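Local coordinates for SusD-like carbohydrate binding protein (Bacteroides vulgatus, PDB 3LEW) that probably binds carbohydrate at the outer membrane, as a member of the SusD family of nutrient-binding proteins, at residues M34-Y40 with Q264-Y269; N234-T238 with D371-R376; P144-C148 with Y484-L490; V420-Y424 with T447-F453. One frame throughout, in Å; residues are numbered along the deposited sequence.

Contact 1 (M34-Y40 with Q264-Y269)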
loop_
_atom_site.group_PDB
_atom_site.type_symbol
_atom_site.label_atom_id
_atom_site.label_comp_id
_atom_site.label_asym_id
_atom_site.label_seq_id
_atom_site.Cartn_x
_atom_site.Cartn_y
_atom_site.Cartn_z
HETATM N N MSE A 34 0.134 11.804 -6.015
HETATM C CA MSE A 34 0.159 11.887 -4.532
HETATM C C MSE A 34 -0.784 12.863 -3.899
HETATM O O MSE A 34 -1.292 12.620 -2.744
HETATM C CB MSE A 34 1.587 12.126 -4.057
HETATM C CG MSE A 34 2.566 11.026 -4.399
HETATM SE SE MSE A 34 2.101 9.303 -3.525
HETATM C CE MSE A 34 1.780 9.744 -1.745
ATOM N N GLU A 35 -1.088 13.936 -4.606
ATOM C CA GLU A 35 -1.773 15.090 -4.025
ATOM C C GLU A 35 -3.230 15.283 -4.416
ATOM O O GLU A 35 -3.912 16.130 -3.812
ATOM C CB GLU A 35 -1.021 16.373 -4.384
ATOM C CG GLU A 35 0.312 16.546 -3.716
ATOM C CD GLU A 35 0.183 16.915 -2.222
ATOM O OE1 GLU A 35 -0.305 18.025 -1.903
ATOM O OE2 GLU A 35 0.541 16.092 -1.375
ATOM N N THR A 36 -3.722 14.560 -5.428
ATOM C CA THR A 36 -5.027 14.902 -5.978
ATOM C C THR A 36 -6.173 14.327 -5.125
ATOM O O THR A 36 -6.285 13.132 -4.965
ATOM C CB THR A 36 -5.133 14.371 -7.433
ATOM O OG1 THR A 36 -4.058 14.966 -8.179
ATOM C CG2 THR A 36 -6.486 14.721 -8.058
ATOM N N PHE A 37 -7.046 15.214 -4.647
ATOM C CA PHE A 37 -8.249 14.775 -3.956
ATOM C C PHE A 37 -9.323 14.279 -4.919
ATOM O O PHE A 37 -9.524 14.873 -5.991
ATOM C CB PHE A 37 -8.870 15.935 -3.182
ATOM C CG PHE A 37 -8.164 16.304 -1.884
ATOM C CD1 PHE A 37 -8.244 15.487 -0.756
ATOM C CD2 PHE A 37 -7.465 17.507 -1.770
ATOM C CE1 PHE A 37 -7.632 15.875 0.454
ATOM C CE2 PHE A 37 -6.888 17.864 -0.546
ATOM C CZ PHE A 37 -6.979 17.026 0.547
ATOM N N ASN A 38 -10.087 13.263 -4.492
ATOM C CA ASN A 38 -11.468 13.098 -5.016
ATOM C C ASN A 38 -12.463 13.210 -3.835
ATOM O O ASN A 38 -12.895 12.206 -3.239
ATOM C CB ASN A 38 -11.630 11.803 -5.832
ATOM C CG ASN A 38 -13.000 11.687 -6.450
ATOM O OD1 ASN A 38 -13.705 12.707 -6.613
ATOM N ND2 ASN A 38 -13.413 10.467 -6.784
ATOM N N SER A 39 -12.771 14.458 -3.480
ATOM C CA SER A 39 -13.343 14.803 -2.166
ATOM C C SER A 39 -12.294 14.598 -1.107
ATOM O O SER A 39 -11.310 13.889 -1.296
ATOM C CB SER A 39 -14.630 14.028 -1.822
ATOM O OG SER A 39 -14.425 12.759 -1.189
ATOM N N TYR A 40 -12.531 15.178 0.058
ATOM C CA TYR A 40 -11.670 14.954 1.191
ATOM C C TYR A 40 -11.535 13.496 1.638
ATOM O O TYR A 40 -10.558 13.163 2.313
ATOM C CB TYR A 40 -12.107 15.793 2.380
ATOM C CG TYR A 40 -11.738 17.268 2.278
ATOM C CD1 TYR A 40 -10.424 17.669 2.335
ATOM C CD2 TYR A 40 -12.716 18.256 2.139
ATOM C CE1 TYR A 40 -10.063 18.997 2.235
ATOM C CE2 TYR A 40 -12.356 19.611 2.057
ATOM C CZ TYR A 40 -11.025 19.962 2.106
ATOM O OH TYR A 40 -10.593 21.272 2.040
ATOM N N GLN A 264 2.743 21.975 -0.057
ATOM C CA GLN A 264 2.393 20.699 -0.670
ATOM C C GLN A 264 1.843 19.820 0.463
ATOM O O GLN A 264 2.582 19.029 1.056
ATOM C CB GLN A 264 3.650 20.103 -1.312
ATOM C CG GLN A 264 3.568 18.675 -1.820
ATOM C CD GLN A 264 4.891 18.240 -2.422
ATOM O OE1 GLN A 264 5.284 18.748 -3.473
ATOM N NE2 GLN A 264 5.610 17.352 -1.735
ATOM N N SER A 265 0.570 20.002 0.770
ATOM C CA SER A 265 -0.024 19.465 2.008
ATOM C C SER A 265 -1.307 18.660 1.832
ATOM O O SER A 265 -1.913 18.261 2.848
ATOM C CB SER A 265 -0.295 20.587 2.997
ATOM O OG SER A 265 -1.244 21.493 2.478
ATOM N N ASN A 266 -1.712 18.369 0.606
ATOM C CA ASN A 266 -2.963 17.616 0.439
ATOM C C ASN A 266 -2.872 16.199 0.956
ATOM O O ASN A 266 -3.821 15.717 1.615
ATOM C CB ASN A 266 -3.415 17.568 -1.019
ATOM C CG ASN A 266 -3.780 18.920 -1.614
ATOM O OD1 ASN A 266 -3.833 19.952 -0.946
ATOM N ND2 ASN A 266 -4.070 18.899 -2.937
ATOM N N ALA A 267 -1.769 15.488 0.696
ATOM C CA ALA A 267 -1.688 14.104 1.088
ATOM C C ALA A 267 -1.801 13.934 2.608
ATOM O O ALA A 267 -2.325 12.914 3.064
ATOM C CB ALA A 267 -0.366 13.440 0.572
ATOM N N SER A 268 -1.319 14.938 3.339
ATOM C CA SER A 268 -1.335 14.908 4.808
ATOM C C SER A 268 -2.748 14.686 5.375
ATOM O O SER A 268 -2.899 14.223 6.510
ATOM C CB SER A 268 -0.770 16.196 5.380
ATOM O OG SER A 268 0.594 16.361 5.050
ATOM N N TYR A 269 -3.769 15.073 4.628
ATOM C CA TYR A 269 -5.139 14.970 5.102
ATOM C C TYR A 269 -5.483 13.533 5.500
ATOM O O TYR A 269 -6.323 13.307 6.408
ATOM C CB TYR A 269 -6.125 15.527 4.048
ATOM C CG TYR A 269 -7.494 15.850 4.587
ATOM C CD1 TYR A 269 -8.486 14.855 4.670
ATOM C CD2 TYR A 269 -7.815 17.132 4.994
ATOM C CE1 TYR A 269 -9.773 15.155 5.148
ATOM C CE2 TYR A 269 -9.079 17.443 5.489
ATOM C CZ TYR A 269 -10.061 16.433 5.543
ATOM O OH TYR A 269 -11.316 16.706 6.010
#
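Met34 O meets Ala267 CB at 3.5 Å where helix 19-35 runs out. Next, Glu35 grips the other backbone with both carboxylate oxygens: Glu35 OE1 takes Asn266 N at 2.9 Å on its syn side, and Glu35 OE2 takes Ala267 N at 3.2 Å from above the carboxylate plane. Gln260 and His258 also bond OE2, supplying this buried carboxylate with donors. Glu35 O accepts Asn266 ND2 at 2.9 Å, nearly straight at 160°. Phe37 CE2 lies 3.5 Å from Asn266 CG, the amide oblique to the ring, and Phe37 makes an offset edge-to-face pair with Tyr269, planes 84° apart. With CG anti to the backbone N (chi1 -162°), the Tyr269 ring is carried to the 37-40 chain, where Tyr40 completes the aromatic cluster in an offset stack. With an alanine at Tyr269, the Phe37 and Tyr40 rings would probably lose their shared partner and Tyr283 OH this hydroxyl. The contact ties the end of helix 19-35 to the loop before helix 271-274, with strand 341-345 touching Met34 and Ala267.

Contact 2 (N234-T238 with D371-R376)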
loop_
_atom_site.group_PDB
_atom_site.type_symbol
_atom_site.label_atom_id
_atom_site.label_comp_id
_atom_site.label_asym_id
_atom_site.label_seq_id
_atom_site.Cartn_x
_atom_site.Cartn_y
_atom_site.Cartn_z
ATOM N N ASN A 234 20.441 -2.517 4.399
ATOM C CA ASN A 234 19.753 -3.499 5.261
ATOM C C ASN A 234 19.319 -2.896 6.593
ATOM O O ASN A 234 18.991 -3.608 7.555
ATOM C CB ASN A 234 20.630 -4.762 5.403
ATOM C CG ASN A 234 21.808 -4.584 6.337
ATOM O OD1 ASN A 234 22.399 -5.578 6.785
ATOM N ND2 ASN A 234 22.172 -3.356 6.630
ATOM N N TYR A 235 19.230 -1.566 6.612
ATOM C CA TYR A 235 18.906 -0.815 7.818
ATOM C C TYR A 235 17.495 -1.122 8.322
ATOM O O TYR A 235 16.533 -1.152 7.554
ATOM C CB TYR A 235 18.979 0.679 7.571
ATOM C CG TYR A 235 18.746 1.499 8.805
ATOM C CD1 TYR A 235 19.759 1.693 9.713
ATOM C CD2 TYR A 235 17.509 2.097 9.076
ATOM C CE1 TYR A 235 19.569 2.450 10.865
ATOM C CE2 TYR A 235 17.314 2.881 10.247
ATOM C CZ TYR A 235 18.355 3.064 11.121
ATOM O OH TYR A 235 18.245 3.802 12.301
ATOM N N LEU A 236 17.393 -1.380 9.616
ATOM C CA LEU A 236 16.107 -1.477 10.266
ATOM C C LEU A 236 16.081 -0.448 11.393
ATOM O O LEU A 236 17.045 -0.350 12.169
ATOM C CB LEU A 236 15.861 -2.888 10.822
ATOM C CG LEU A 236 15.576 -4.005 9.791
ATOM C CD1 LEU A 236 15.467 -5.397 10.425
ATOM C CD2 LEU A 236 14.284 -3.702 8.973
HETATM N N MSE A 237 14.989 0.310 11.483
HETATM C CA MSE A 237 14.930 1.465 12.385
HETATM C C MSE A 237 14.893 1.036 13.843
HETATM O O MSE A 237 14.559 -0.110 14.179
HETATM C CB MSE A 237 13.747 2.378 12.027
HETATM C CG MSE A 237 12.365 1.823 12.346
HETATM SE SE MSE A 237 10.971 3.086 11.996
HETATM C CE MSE A 237 10.654 2.458 10.219
ATOM N N THR A 238 15.303 1.960 14.701
ATOM C CA THR A 238 15.305 1.728 16.130
ATOM C C THR A 238 13.899 1.856 16.722
ATOM O O THR A 238 12.936 2.352 16.076
ATOM C CB THR A 238 16.188 2.768 16.856
ATOM O OG1 THR A 238 15.602 4.064 16.697
ATOM C CG2 THR A 238 17.617 2.751 16.321
ATOM N N ASP A 371 15.651 -11.785 11.504
ATOM C CA ASP A 371 16.328 -10.467 11.586
ATOM C C ASP A 371 15.280 -9.371 11.924
ATOM O O ASP A 371 15.523 -8.512 12.784
ATOM C CB ASP A 371 17.003 -10.048 10.262
ATOM C CG ASP A 371 18.243 -10.840 9.930
ATOM O OD1 ASP A 371 18.933 -11.345 10.865
ATOM O OD2 ASP A 371 18.540 -10.936 8.685
ATOM N N LEU A 372 14.143 -9.388 11.212
ATOM C CA LEU A 372 13.098 -8.404 11.447
ATOM C C LEU A 372 12.513 -8.620 12.838
ATOM O O LEU A 372 12.351 -7.678 13.609
ATOM C CB LEU A 372 12.002 -8.503 10.401
ATOM C CG LEU A 372 10.805 -7.575 10.559
ATOM C CD1 LEU A 372 11.207 -6.078 10.688
ATOM C CD2 LEU A 372 9.847 -7.800 9.356
ATOM N N LYS A 373 12.203 -9.868 13.167
ATOM C CA LYS A 373 11.638 -10.157 14.485
ATOM C C LYS A 373 12.561 -9.659 15.632
ATOM O O LYS A 373 12.100 -8.982 16.570
ATOM C CB LYS A 373 11.299 -11.639 14.617
ATOM C CG LYS A 373 10.076 -12.099 13.846
ATOM C CD LYS A 373 9.894 -13.632 13.979
ATOM C CE LYS A 373 8.619 -14.190 13.299
ATOM N NZ LYS A 373 7.365 -13.537 13.804
ATOM N N THR A 374 13.844 -10.014 15.562
ATOM C CA THR A 374 14.831 -9.545 16.505
ATOM C C THR A 374 14.837 -8.011 16.644
ATOM O O THR A 374 14.893 -7.462 17.779
ATOM C CB THR A 374 16.244 -10.049 16.137
ATOM O OG1 THR A 374 16.245 -11.484 16.216
ATOM C CG2 THR A 374 17.309 -9.482 17.130
ATOM N N ALA A 375 14.806 -7.317 15.516
ATOM C CA ALA A 375 14.872 -5.870 15.509
ATOM C C ALA A 375 13.686 -5.281 16.289
ATOM O O ALA A 375 13.829 -4.235 16.979
ATOM C CB ALA A 375 14.928 -5.306 14.080
ATOM N N ARG A 376 12.536 -5.955 16.251
ATOM C CA ARG A 376 11.354 -5.420 16.927
ATOM C C ARG A 376 11.143 -5.974 18.348
ATOM O O ARG A 376 10.243 -5.534 19.052
ATOM C CB ARG A 376 10.115 -5.687 16.089
ATOM C CG ARG A 376 10.192 -5.169 14.648
ATOM C CD ARG A 376 10.390 -3.669 14.538
ATOM N NE ARG A 376 10.436 -3.245 13.144
ATOM C CZ ARG A 376 11.327 -2.407 12.627
ATOM N NH1 ARG A 376 12.281 -1.833 13.373
ATOM N NH2 ARG A 376 11.264 -2.142 11.328
HETATM O O HOH W 1 14.573 -1.675 16.558
#
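Leu236 lays its CD1 methyl against CB of Ala375, 3.7 Å away, and reaches past it to the backbone of the preceding turn, where Leu236 CD1 lies 3.9 Å from Asp371 O. The other methyl, Leu236 CD2, faces Leu372 CD1 at 4.2 Å and approaches Arg376 NH2 obliquely to the guanidinium plane. The leucine is thus a loop residue set against one side of helix 365-376, between positions a turn apart, and Ala347 and Tyr350 of helix 346-359 also touch it. The loop links helix 219-232 to helix 239-242, with Thr238 as the N-cap of the latter. Arg376 bends at chi2 (-60°), which carries its guanidinium back to the loop; there Arg376 NH1 makes a weak bond to Met237 O, 3.0 Å long but only 122° at the hydrogen. The charge is met chiefly by Glu401 and Glu253, both salt-bridged to NH2, while Tyr301 OH bonds NH1. A water bonded to Met237 O and to Ala375 O, 2.7 Å from the latter, bridges the two backbones.

Contact 3 (P144-C148 with Y484-L490)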
loop_
_atom_site.group_PDB
_atom_site.type_symbol
_atom_site.label_atom_id
_atom_site.label_comp_id
_atom_site.label_asym_id
_atom_site.label_seq_id
_atom_site.Cartn_x
_atom_site.Cartn_y
_atom_site.Cartn_z
ATOM N N PRO A 144 -4.549 -16.966 -14.619
ATOM C CA PRO A 144 -3.593 -16.049 -15.250
ATOM C C PRO A 144 -4.068 -15.286 -16.472
ATOM O O PRO A 144 -3.444 -14.305 -16.858
ATOM C CB PRO A 144 -2.413 -16.964 -15.640
ATOM C CG PRO A 144 -2.943 -18.321 -15.629
ATOM C CD PRO A 144 -4.098 -18.370 -14.679
ATOM N N ASP A 145 -5.132 -15.750 -17.106
ATOM C CA ASP A 145 -5.618 -15.133 -18.319
ATOM C C ASP A 145 -6.813 -14.219 -18.035
ATOM O O ASP A 145 -7.426 -13.712 -18.956
ATOM C CB ASP A 145 -5.983 -16.217 -19.300
ATOM C CG ASP A 145 -4.761 -17.023 -19.745
ATOM O OD1 ASP A 145 -3.660 -16.435 -19.872
ATOM O OD2 ASP A 145 -4.883 -18.241 -19.962
ATOM N N ALA A 146 -7.153 -14.022 -16.768
ATOM C CA ALA A 146 -8.294 -13.172 -16.423
ATOM C C ALA A 146 -8.107 -11.739 -16.871
ATOM O O ALA A 146 -6.992 -11.205 -16.823
ATOM C CB ALA A 146 -8.523 -13.173 -14.849
ATOM N N VAL A 147 -9.205 -11.063 -17.174
ATOM C CA VAL A 147 -9.127 -9.675 -17.550
ATOM C C VAL A 147 -8.520 -8.830 -16.431
ATOM O O VAL A 147 -8.773 -9.074 -15.244
ATOM C CB VAL A 147 -10.520 -9.141 -17.915
ATOM C CG1 VAL A 147 -11.418 -9.078 -16.661
ATOM C CG2 VAL A 147 -10.397 -7.808 -18.623
ATOM N N CYS A 148 -7.751 -7.815 -16.799
ATOM C CA CYS A 148 -7.197 -6.868 -15.827
ATOM C C CYS A 148 -7.475 -5.422 -16.276
ATOM O O CYS A 148 -8.432 -4.810 -15.804
ATOM C CB CYS A 148 -5.727 -7.142 -15.609
ATOM S SG CYS A 148 -4.970 -6.070 -14.365
ATOM N N TYR A 484 -13.524 -5.576 -23.457
ATOM C CA TYR A 484 -13.572 -6.991 -23.080
ATOM C C TYR A 484 -13.432 -7.908 -24.287
ATOM O O TYR A 484 -13.854 -9.070 -24.246
ATOM C CB TYR A 484 -14.893 -7.306 -22.352
ATOM C CG TYR A 484 -15.035 -6.557 -21.054
ATOM C CD1 TYR A 484 -14.133 -6.760 -20.026
ATOM C CD2 TYR A 484 -16.043 -5.603 -20.864
ATOM C CE1 TYR A 484 -14.236 -6.059 -18.816
ATOM C CE2 TYR A 484 -16.158 -4.883 -19.651
ATOM C CZ TYR A 484 -15.255 -5.107 -18.652
ATOM O OH TYR A 484 -15.373 -4.418 -17.449
ATOM N N LYS A 485 -12.870 -7.386 -25.366
ATOM C CA LYS A 485 -12.737 -8.159 -26.580
ATOM C C LYS A 485 -11.845 -9.408 -26.439
ATOM O O LYS A 485 -12.200 -10.476 -26.988
ATOM C CB LYS A 485 -12.196 -7.285 -27.697
ATOM C CG LYS A 485 -12.253 -7.931 -29.060
ATOM C CD LYS A 485 -11.558 -7.029 -30.097
ATOM C CE LYS A 485 -11.541 -7.662 -31.490
ATOM N NZ LYS A 485 -10.651 -6.896 -32.430
ATOM N N ASP A 486 -10.713 -9.270 -25.765
ATOM C CA ASP A 486 -9.729 -10.348 -25.673
ATOM C C ASP A 486 -9.935 -11.195 -24.410
ATOM O O ASP A 486 -9.669 -12.409 -24.417
ATOM C CB ASP A 486 -8.311 -9.802 -25.719
ATOM C CG ASP A 486 -7.960 -9.181 -27.055
ATOM O OD1 ASP A 486 -8.568 -9.539 -28.076
ATOM O OD2 ASP A 486 -7.070 -8.330 -27.070
ATOM N N HIS A 487 -10.371 -10.545 -23.330
ATOM C CA HIS A 487 -10.584 -11.207 -22.032
ATOM C C HIS A 487 -11.918 -10.734 -21.488
ATOM O O HIS A 487 -12.113 -9.546 -21.264
ATOM C CB HIS A 487 -9.442 -10.853 -21.089
ATOM C CG HIS A 487 -8.101 -11.216 -21.642
ATOM N ND1 HIS A 487 -7.694 -12.531 -21.795
ATOM C CD2 HIS A 487 -7.104 -10.443 -22.156
ATOM C CE1 HIS A 487 -6.497 -12.546 -22.368
ATOM N NE2 HIS A 487 -6.119 -11.294 -22.601
ATOM N N PRO A 488 -12.855 -11.665 -21.252
ATOM C CA PRO A 488 -14.178 -11.234 -20.852
ATOM C C PRO A 488 -14.291 -10.720 -19.409
ATOM O O PRO A 488 -13.528 -11.107 -18.530
ATOM C CB PRO A 488 -15.015 -12.513 -20.973
ATOM C CG PRO A 488 -14.018 -13.619 -20.708
ATOM C CD PRO A 488 -12.785 -13.126 -21.460
ATOM N N LYS A 489 -15.271 -9.852 -19.202
ATOM C CA LYS A 489 -15.596 -9.364 -17.898
ATOM C C LYS A 489 -15.940 -10.576 -17.027
ATOM O O LYS A 489 -16.581 -11.529 -17.488
ATOM C CB LYS A 489 -16.821 -8.417 -17.996
ATOM C CG LYS A 489 -17.277 -7.805 -16.697
ATOM C CD LYS A 489 -18.361 -6.751 -16.961
ATOM C CE LYS A 489 -18.785 -6.028 -15.731
ATOM N NZ LYS A 489 -19.726 -4.935 -16.068
ATOM N N LEU A 490 -15.522 -10.547 -15.774
ATOM C CA LEU A 490 -15.764 -11.692 -14.886
ATOM C C LEU A 490 -17.261 -11.927 -14.721
ATOM O O LEU A 490 -18.047 -10.958 -14.524
ATOM C CB LEU A 490 -15.108 -11.464 -13.519
ATOM C CG LEU A 490 -13.597 -11.352 -13.438
ATOM C CD1 LEU A 490 -13.187 -11.279 -11.946
ATOM C CD2 LEU A 490 -12.873 -12.527 -14.162
HETATM O O HOH W 2 -11.540 -12.669 -18.021
#
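Packing centres on Val147, whose methyls rest against two successive carbonyl oxygens of the 484-490 loop. Val147 CG2, anti to the backbone N, comes 3.6 Å from His487 O, and Val147 CG1 lies 3.5 Å from Pro488 O. The side chains of Val147 and His487 lie alongside, pointing opposite ways, with Val147 CB 3.8 Å from His487 CB. Apolar touches are fewer: Val147 CG2 meets the edge of the Tyr484 ring at CD1, 4.1 Å away, and Ala146 CB loosely approaches Leu490 CD2. Strand 147-149, which pairs antiparallel with strand 168-169 in a two-stranded sheet, is in this way covered by the loop after helix 474-479, some 336 residues farther along the chain. Polar links are few and none is a direct hydrogen bond. Asp145 O stands 3.1 Å from His487 ND1, but the geometry is not that of a hydrogen bond. One water accepts from Val147 N and donates to Pro488 O, at 2.6 Å from the latter. Within the loop, Lys489 CB sits over the centre of the Tyr484 ring, and both Tyr484 OH and Lys489 NZ reach Glu477.

Contact 4 (V420-Y424 with T447-F453)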
loop_
_atom_site.group_PDB
_atom_site.type_symbol
_atom_site.label_atom_id
_atom_site.label_comp_id
_atom_site.label_asym_id
_atom_site.label_seq_id
_atom_site.Cartn_x
_atom_site.Cartn_y
_atom_site.Cartn_z
ATOM N N VAL A 420 -10.599 -12.334 7.929
ATOM C CA VAL A 420 -11.042 -12.995 9.157
ATOM C C VAL A 420 -11.319 -11.893 10.189
ATOM O O VAL A 420 -10.472 -11.009 10.420
ATOM C CB VAL A 420 -9.957 -13.964 9.737
ATOM C CG1 VAL A 420 -10.419 -14.568 11.082
ATOM C CG2 VAL A 420 -9.658 -15.084 8.739
ATOM N N ARG A 421 -12.509 -11.936 10.769
ATOM C CA ARG A 421 -12.949 -10.928 11.755
ATOM C C ARG A 421 -13.818 -11.542 12.833
ATOM O O ARG A 421 -14.972 -11.928 12.581
ATOM C CB ARG A 421 -13.752 -9.816 11.082
ATOM C CG ARG A 421 -12.906 -8.976 10.092
ATOM C CD ARG A 421 -13.684 -7.854 9.530
ATOM N NE ARG A 421 -12.892 -7.077 8.563
ATOM C CZ ARG A 421 -13.409 -6.099 7.836
ATOM N NH1 ARG A 421 -14.709 -5.821 7.935
ATOM N NH2 ARG A 421 -12.654 -5.413 6.982
ATOM N N ASN A 422 -13.293 -11.553 14.046
ATOM C CA ASN A 422 -14.026 -12.053 15.189
ATOM C C ASN A 422 -14.572 -10.940 16.082
ATOM O O ASN A 422 -13.979 -9.888 16.204
ATOM C CB ASN A 422 -13.148 -13.041 15.960
ATOM C CG ASN A 422 -12.893 -14.295 15.150
ATOM O OD1 ASN A 422 -13.841 -14.903 14.650
ATOM N ND2 ASN A 422 -11.626 -14.650 14.955
ATOM N N ALA A 423 -15.723 -11.213 16.697
ATOM C CA ALA A 423 -16.408 -10.278 17.576
ATOM C C ALA A 423 -15.634 -10.151 18.900
ATOM O O ALA A 423 -15.219 -11.145 19.466
ATOM C CB ALA A 423 -17.861 -10.764 17.854
ATOM N N TYR A 424 -15.441 -8.916 19.370
ATOM C CA TYR A 424 -14.848 -8.635 20.681
ATOM C C TYR A 424 -15.931 -8.247 21.676
ATOM O O TYR A 424 -16.840 -7.484 21.331
ATOM C CB TYR A 424 -13.794 -7.514 20.528
ATOM C CG TYR A 424 -12.820 -7.459 21.688
ATOM C CD1 TYR A 424 -11.737 -8.342 21.760
ATOM C CD2 TYR A 424 -13.018 -6.594 22.739
ATOM C CE1 TYR A 424 -10.898 -8.365 22.826
ATOM C CE2 TYR A 424 -12.180 -6.591 23.802
ATOM C CZ TYR A 424 -11.096 -7.477 23.846
ATOM O OH TYR A 424 -10.247 -7.439 24.918
ATOM N N THR A 447 -15.800 -1.644 25.409
ATOM C CA THR A 447 -14.719 -1.892 24.446
ATOM C C THR A 447 -15.315 -2.189 23.068
ATOM O O THR A 447 -16.206 -3.013 22.931
ATOM C CB THR A 447 -13.881 -3.111 24.882
ATOM O OG1 THR A 447 -14.767 -4.148 25.354
ATOM C CG2 THR A 447 -12.893 -2.725 26.022
ATOM N N GLN A 448 -14.795 -1.542 22.027
ATOM C CA GLN A 448 -15.256 -1.778 20.656
ATOM C C GLN A 448 -14.219 -2.504 19.811
ATOM O O GLN A 448 -13.101 -1.982 19.609
ATOM C CB GLN A 448 -15.569 -0.430 19.983
ATOM C CG GLN A 448 -16.170 -0.534 18.582
ATOM C CD GLN A 448 -17.485 -1.259 18.577
ATOM O OE1 GLN A 448 -18.422 -0.890 19.305
ATOM N NE2 GLN A 448 -17.568 -2.320 17.767
ATOM N N GLY A 449 -14.628 -3.653 19.268
ATOM C CA GLY A 449 -13.867 -4.361 18.237
ATOM C C GLY A 449 -14.488 -4.260 16.834
ATOM O O GLY A 449 -15.191 -3.301 16.508
ATOM N N HIS A 450 -14.262 -5.275 16.019
ATOM C CA HIS A 450 -14.816 -5.289 14.667
ATOM C C HIS A 450 -16.329 -5.078 14.648
ATOM O O HIS A 450 -17.034 -5.444 15.599
ATOM C CB HIS A 450 -14.504 -6.620 13.983
ATOM C CG HIS A 450 -13.169 -6.652 13.293
ATOM N ND1 HIS A 450 -12.826 -5.764 12.291
ATOM C CD2 HIS A 450 -12.089 -7.469 13.458
ATOM C CE1 HIS A 450 -11.614 -6.047 11.863
ATOM N NE2 HIS A 450 -11.149 -7.081 12.535
ATOM N N ARG A 451 -16.810 -4.527 13.542
ATOM C CA ARG A 451 -18.224 -4.248 13.344
ATOM C C ARG A 451 -18.856 -4.980 12.162
ATOM O O ARG A 451 -20.077 -5.165 12.136
ATOM C CB ARG A 451 -18.383 -2.745 13.107
ATOM C CG ARG A 451 -17.939 -1.873 14.324
ATOM C CD ARG A 451 -17.716 -0.418 13.872
ATOM N NE ARG A 451 -18.968 0.170 13.486
ATOM C CZ ARG A 451 -19.159 1.158 12.622
ATOM N NH1 ARG A 451 -18.172 1.762 11.969
ATOM N NH2 ARG A 451 -20.406 1.536 12.403
ATOM N N PHE A 452 -18.046 -5.334 11.183
ATOM C CA PHE A 452 -18.563 -5.893 9.914
ATOM C C PHE A 452 -18.016 -7.274 9.762
ATOM O O PHE A 452 -16.812 -7.448 9.542
ATOM C CB PHE A 452 -18.194 -4.975 8.768
ATOM C CG PHE A 452 -18.683 -3.565 8.974
ATOM C CD1 PHE A 452 -20.026 -3.286 8.983
ATOM C CD2 PHE A 452 -17.775 -2.516 9.154
ATOM C CE1 PHE A 452 -20.483 -1.987 9.202
ATOM C CE2 PHE A 452 -18.210 -1.237 9.342
ATOM C CZ PHE A 452 -19.552 -0.958 9.374
ATOM N N PHE A 453 -18.877 -8.266 9.961
ATOM C CA PHE A 453 -18.429 -9.669 10.077
ATOM C C PHE A 453 -18.694 -10.570 8.841
ATOM O O PHE A 453 -18.409 -11.776 8.856
ATOM C CB PHE A 453 -19.159 -10.299 11.281
ATOM C CG PHE A 453 -18.856 -9.605 12.564
ATOM C CD1 PHE A 453 -17.613 -9.735 13.141
ATOM C CD2 PHE A 453 -19.783 -8.759 13.141
ATOM C CE1 PHE A 453 -17.292 -9.054 14.323
ATOM C CE2 PHE A 453 -19.462 -8.092 14.339
ATOM C CZ PHE A 453 -18.215 -8.251 14.904
HETATM O O HOH W 3 -16.773 -13.133 10.606
HETATM O O HOH W 4 -12.745 -7.602 16.989
HETATM O O HOH W 5 -16.620 -6.626 18.053
HETATM O O HOH W 6 -16.881 -4.824 20.809
#
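Arg421 leaves its backbone with CG anti to the carbonyl carbon (chi1 -65°), and with chi2 and chi3 both near 180° the chain is straight as far as NE, which draws it across His450 and on to Phe452. Arg421 CG rests over the centre of the His450 imidazole in a CH-pi contact, 3.6 Å from the ring centroid, the guanidinium nearly parallel to the ring. Arg421 NH1 ends at Phe452 O, 3.1 Å away and close to straight at 168°, with the carbonyl O in the guanidinium plane. Gly56 and Asn71 take further bonds from NH2 and NH1, while His450 NE2 pairs with Ser57. A leucine at Arg421 would probably leave the carbonyls of Phe452, Gly56 and Asn71 without this donor. Phe453 CZ turns back to within 3.9 Å of Ala423 CB. Tyr424 CB lies 3.9 Å from Gly449 CA, where a side chain would collide with it; the Tyr424 ring takes Thr447 OG1, bonded to Pro425, at its edge and meets Tyr291 edge-to-face. Waters bridge Arg421 O to Phe453 O, Asn422 O to His450 N, Tyr424 N to His450 O, and Tyr424 O to Thr447 O and Gly449 N. The segments run roughly antiparallel at the open end of a hairpin, one leading into strand 429-434, the other leaving strand 440-448, whose Gln448 is backbone-bonded to Val322 of its parallel neighbour, strand 321-326; helix 68-71 touches Phe452.

In the fold
All four contacts are partly buried, but contact 1 lies nearest the centre of the chain and contact 3 farthest out, their centres about 16 and 25 Å from it. No two touch; contacts 2 and 3 stand on opposite sides of the chain's centre. Contact 1 joins a helix end and the loop after it to another loop, through a buried carboxylate and an aromatic cluster; contact 2 sets a loop on a helix by aliphatic packing. Contacts 3 and 4 meet largely through irregular chain near a strand end. Four waters link the backbones in contact 4, one each in contacts 2 and 3. Strand 341-345 touches contacts 1 and 2. Contact 3 joins the most distant parts of the chain, whereas contact 4 spans a short hairpin.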